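Local atomic coordinates of adenosine deaminase 1 (Arthrobacter aurescens, PDB entry 3RYS), a protein that probably catalyses the zinc-dependent hydrolytic deamination of adenine to hypoxanthine and ammonium, a step of purine salvage. Residues E76-L87 / T116-T127. Sequence-based numbering, arbitrary orientation.
Sequences EQDFTDMTRAYL and TCVNGVANALAT
The F79 ring lies with one face on the backbone of C117, whose CA stands 3.6 Å from the ring centroid, a CH-pi contact 8° off the normal; C117 CB approaches the rim atom CZ over the same face. H107, outside the two helices, meets this ring edge-to-face. The R84 guanidinium receives T127 CG2 at its edge, in plane, 3.8 Å from NH2. The E76 carboxylate rests on N119 CB, 3.3 Å from OE2, its plane turned 72° from the N119 amide, whose ND2 is bonded to E115. With CG anti to the carbonyl carbon (chi1 -71°), F79 settles as a knob among T116, C117, G120 and V121. Exchanging it for alanine would probably leave C117 without its aromatic cover and open a gap between the helices. The backbones come close at G120, whose CA lies 3.4 Å from E76 O. Beside it T80 OG1 donates to G120 O at 2.6 Å, on a lone pair. T83 OG1 instead donates to F79 O within its own helix, while T83 CB lies 3.5 Å from A124 CB. Two neighbouring outer helices of the TIM-barrel fold thus join through apolar packing of F79, T83 and A124, flanked by E76 and R84, with the T80 hydroxyl bond linking helix to helix.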
loop_
_atom_site.group_PDB
_atom_site.type_symbol
_atom_site.label_atom_id
_atom_site.label_comp_id
_atom_site.label_asym_id
_atom_site.label_seq_id
_atom_site.Cartn_x
_atom_site.Cartn_y
_atom_site.Cartn_z
ATOM N N GLU A 76 2.498 0.681 -22.108
ATOM C CA GLU A 76 3.567 1.056 -21.207
ATOM C C GLU A 76 3.359 2.494 -20.745
ATOM O O GLU A 76 3.535 2.810 -19.570
ATOM C CB GLU A 76 4.909 0.900 -21.923
ATOM C CG GLU A 76 6.062 0.506 -21.026
ATOM C CD GLU A 76 7.167 -0.217 -21.781
ATOM O OE1 GLU A 76 6.885 -1.280 -22.378
ATOM O OE2 GLU A 76 8.320 0.274 -21.765
ATOM N N GLN A 77 2.965 3.359 -21.674
ATOM C CA GLN A 77 2.729 4.765 -21.372
ATOM C C GLN A 77 1.645 4.908 -20.307
ATOM O O GLN A 77 1.746 5.748 -19.410
ATOM C CB GLN A 77 2.343 5.527 -22.646
ATOM C CG GLN A 77 2.301 7.048 -22.499
ATOM C CD GLN A 77 3.606 7.627 -21.967
ATOM O OE1 GLN A 77 4.683 7.059 -22.169
ATOM N NE2 GLN A 77 3.514 8.766 -21.283
ATOM N N ASP A 78 0.613 4.077 -20.406
ATOM C CA ASP A 78 -0.478 4.082 -19.435
ATOM C C ASP A 78 0.016 3.845 -18.007
ATOM O O ASP A 78 -0.380 4.551 -17.078
ATOM C CB ASP A 78 -1.527 3.036 -19.813
ATOM C CG ASP A 78 -2.224 3.360 -21.121
ATOM O OD1 ASP A 78 -2.290 4.557 -21.474
ATOM O OD2 ASP A 78 -2.707 2.422 -21.791
ATOM N N PHE A 79 0.887 2.855 -17.839
ATOM C CA PHE A 79 1.426 2.534 -16.524
ATOM C C PHE A 79 2.344 3.637 -16.005
ATOM O O PHE A 79 2.277 4.013 -14.835
ATOM C CB PHE A 79 2.143 1.181 -16.549
ATOM C CG PHE A 79 1.208 0.011 -16.680
ATOM C CD1 PHE A 79 0.576 -0.521 -15.561
ATOM C CD2 PHE A 79 0.948 -0.550 -17.919
ATOM C CE1 PHE A 79 -0.295 -1.596 -15.677
ATOM C CE2 PHE A 79 0.077 -1.625 -18.043
ATOM C CZ PHE A 79 -0.544 -2.149 -16.919
ATOM N N THR A 80 3.192 4.157 -16.887
ATOM C CA THR A 80 4.081 5.262 -16.548
ATOM C C THR A 80 3.295 6.478 -16.071
ATOM O O THR A 80 3.562 7.018 -14.999
ATOM C CB THR A 80 4.935 5.676 -17.758
ATOM O OG1 THR A 80 5.885 4.643 -18.048
ATOM C CG2 THR A 80 5.667 6.973 -17.474
ATOM N N ASP A 81 2.331 6.903 -16.881
ATOM C CA ASP A 81 1.460 8.018 -16.533
ATOM C C ASP A 81 0.833 7.846 -15.152
ATOM O O ASP A 81 0.824 8.777 -14.350
ATOM C CB ASP A 81 0.363 8.188 -17.585
ATOM C CG ASP A 81 0.873 8.833 -18.860
ATOM O OD1 ASP A 81 2.016 9.334 -18.857
ATOM O OD2 ASP A 81 0.126 8.849 -19.861
ATOM N N MET A 82 0.309 6.655 -14.875
ATOM C CA MET A 82 -0.369 6.402 -13.608
ATOM C C MET A 82 0.587 6.522 -12.436
ATOM O O MET A 82 0.240 7.077 -11.389
ATOM C CB MET A 82 -1.006 5.013 -13.601
ATOM C CG MET A 82 -1.376 4.513 -12.216
ATOM S SD MET A 82 -2.032 2.834 -12.257
ATOM C CE MET A 82 -0.605 1.932 -12.843
ATOM N N THR A 83 1.795 5.997 -12.626
ATOM C CA THR A 83 2.802 5.975 -11.579
ATOM C C THR A 83 3.291 7.389 -11.282
ATOM O O THR A 83 3.482 7.760 -10.122
ATOM C CB THR A 83 3.994 5.088 -11.975
ATOM O OG1 THR A 83 3.518 3.813 -12.425
ATOM C CG2 THR A 83 4.936 4.893 -10.792
ATOM N N ARG A 84 3.477 8.179 -12.333
ATOM C CA ARG A 84 3.964 9.543 -12.180
ATOM C C ARG A 84 2.933 10.442 -11.524
ATOM O O ARG A 84 3.284 11.370 -10.798
ATOM C CB ARG A 84 4.400 10.118 -13.533
ATOM C CG ARG A 84 5.823 9.738 -13.900
ATOM C CD ARG A 84 6.188 10.042 -15.347
ATOM N NE ARG A 84 7.584 9.684 -15.590
ATOM C CZ ARG A 84 8.114 9.464 -16.790
ATOM N NH1 ARG A 84 7.366 9.565 -17.880
ATOM N NH2 ARG A 84 9.399 9.140 -16.895
ATOM N N ALA A 85 1.661 10.164 -11.778
ATOM C CA ALA A 85 0.588 10.970 -11.217
ATOM C C ALA A 85 0.530 10.766 -9.712
ATOM O O ALA A 85 0.173 11.674 -8.967
ATOM C CB ALA A 85 -0.748 10.614 -11.865
ATOM N N TYR A 86 0.879 9.562 -9.271
ATOM C CA TYR A 86 0.943 9.272 -7.848
ATOM C C TYR A 86 2.195 9.877 -7.223
ATOM O O TYR A 86 2.118 10.541 -6.195
ATOM C CB TYR A 86 0.917 7.763 -7.573
ATOM C CG TYR A 86 1.484 7.436 -6.210
ATOM C CD1 TYR A 86 0.757 7.697 -5.057
ATOM C CD2 TYR A 86 2.761 6.910 -6.077
ATOM C CE1 TYR A 86 1.279 7.426 -3.809
ATOM C CE2 TYR A 86 3.288 6.635 -4.839
ATOM C CZ TYR A 86 2.545 6.893 -3.704
ATOM O OH TYR A 86 3.077 6.617 -2.462
ATOM N N LEU A 87 3.349 9.633 -7.837
ATOM C CA LEU A 87 4.609 10.137 -7.304
ATOM C C LEU A 87 4.553 11.653 -7.130
ATOM O O LEU A 87 5.062 12.197 -6.151
ATOM C CB LEU A 87 5.782 9.736 -8.207
ATOM C CG LEU A 87 6.128 8.244 -8.257
ATOM C CD1 LEU A 87 7.084 7.930 -9.403
ATOM C CD2 LEU A 87 6.708 7.785 -6.936
ATOM N N THR A 116 4.991 -5.191 -20.374
ATOM C CA THR A 116 4.278 -3.918 -20.461
ATOM C C THR A 116 4.020 -3.261 -19.106
ATOM O O THR A 116 4.335 -2.086 -18.916
ATOM C CB THR A 116 2.929 -4.067 -21.197
ATOM O OG1 THR A 116 3.157 -4.573 -22.515
ATOM C CG2 THR A 116 2.222 -2.724 -21.294
ATOM N N CYS A 117 3.439 -4.004 -18.169
ATOM C CA CYS A 117 3.113 -3.422 -16.871
ATOM C C CYS A 117 4.356 -3.135 -16.025
ATOM O O CYS A 117 4.451 -2.078 -15.404
ATOM C CB CYS A 117 2.068 -4.252 -16.103
ATOM S SG CYS A 117 2.450 -6.003 -15.798
ATOM N N VAL A 118 5.315 -4.056 -16.021
ATOM C CA VAL A 118 6.560 -3.843 -15.280
ATOM C C VAL A 118 7.369 -2.662 -15.826
ATOM O O VAL A 118 7.774 -1.777 -15.072
ATOM C CB VAL A 118 7.455 -5.094 -15.271
ATOM C CG1 VAL A 118 8.741 -4.814 -14.505
ATOM C CG2 VAL A 118 6.711 -6.272 -14.662
ATOM N N ASN A 119 7.608 -2.654 -17.133
ATOM C CA ASN A 119 8.343 -1.556 -17.757
ATOM C C ASN A 119 7.671 -0.201 -17.541
ATOM O O ASN A 119 8.341 0.796 -17.269
ATOM C CB ASN A 119 8.538 -1.805 -19.255
ATOM C CG ASN A 119 9.526 -2.924 -19.541
ATOM O OD1 ASN A 119 10.182 -3.442 -18.633
ATOM N ND2 ASN A 119 9.636 -3.300 -20.812
ATOM N N GLY A 120 6.346 -0.170 -17.668
ATOM C CA GLY A 120 5.596 1.063 -17.510
ATOM C C GLY A 120 5.840 1.716 -16.163
ATOM O O GLY A 120 6.133 2.906 -16.081
ATOM N N VAL A 121 5.722 0.925 -15.102
ATOM C CA VAL A 121 5.923 1.423 -13.748
ATOM C C VAL A 121 7.392 1.744 -13.490
ATOM O O VAL A 121 7.728 2.857 -13.095
ATOM C CB VAL A 121 5.436 0.404 -12.699
ATOM C CG1 VAL A 121 5.729 0.906 -11.293
ATOM C CG2 VAL A 121 3.950 0.129 -12.874
ATOM N N ALA A 122 8.258 0.761 -13.722
ATOM C CA ALA A 122 9.687 0.904 -13.461
ATOM C C ALA A 122 10.259 2.171 -14.084
ATOM O O ALA A 122 11.028 2.894 -13.448
ATOM C CB ALA A 122 10.441 -0.319 -13.965
ATOM N N ASN A 123 9.888 2.427 -15.333
ATOM C CA ASN A 123 10.368 3.605 -16.044
ATOM C C ASN A 123 10.005 4.887 -15.310
ATOM O O ASN A 123 10.773 5.851 -15.307
ATOM C CB ASN A 123 9.836 3.632 -17.480
ATOM C CG ASN A 123 10.437 2.529 -18.349
ATOM O OD1 ASN A 123 11.490 1.972 -18.026
ATOM N ND2 ASN A 123 9.768 2.210 -19.455
ATOM N N ALA A 124 8.835 4.893 -14.681
ATOM C CA ALA A 124 8.430 6.024 -13.859
ATOM C C ALA A 124 9.225 6.063 -12.558
ATOM O O ALA A 124 9.554 7.137 -12.060
ATOM C CB ALA A 124 6.942 5.975 -13.576
ATOM N N LEU A 125 9.545 4.889 -12.023
ATOM C CA LEU A 125 10.232 4.790 -10.735
ATOM C C LEU A 125 11.714 5.115 -10.824
ATOM O O LEU A 125 12.279 5.736 -9.922
ATOM C CB LEU A 125 10.068 3.388 -10.141
ATOM C CG LEU A 125 8.641 2.927 -9.853
ATOM C CD1 LEU A 125 8.669 1.553 -9.226
ATOM C CD2 LEU A 125 7.926 3.922 -8.950
ATOM N N ALA A 126 12.340 4.678 -11.912
ATOM C CA ALA A 126 13.777 4.854 -12.114
ATOM C C ALA A 126 14.176 6.325 -12.141
ATOM O O ALA A 126 15.358 6.664 -12.142
ATOM C CB ALA A 126 14.214 4.166 -13.403
ATOM N N THR A 127 13.175 7.193 -12.149
ATOM C CA THR A 127 13.391 8.617 -12.318
ATOM C C THR A 127 12.673 9.384 -11.205
ATOM O O THR A 127 12.546 10.609 -11.253
ATOM C CB THR A 127 12.860 9.067 -13.698
ATOM O OG1 THR A 127 13.507 10.277 -14.104
ATOM C CG2 THR A 127 11.348 9.268 -13.654
#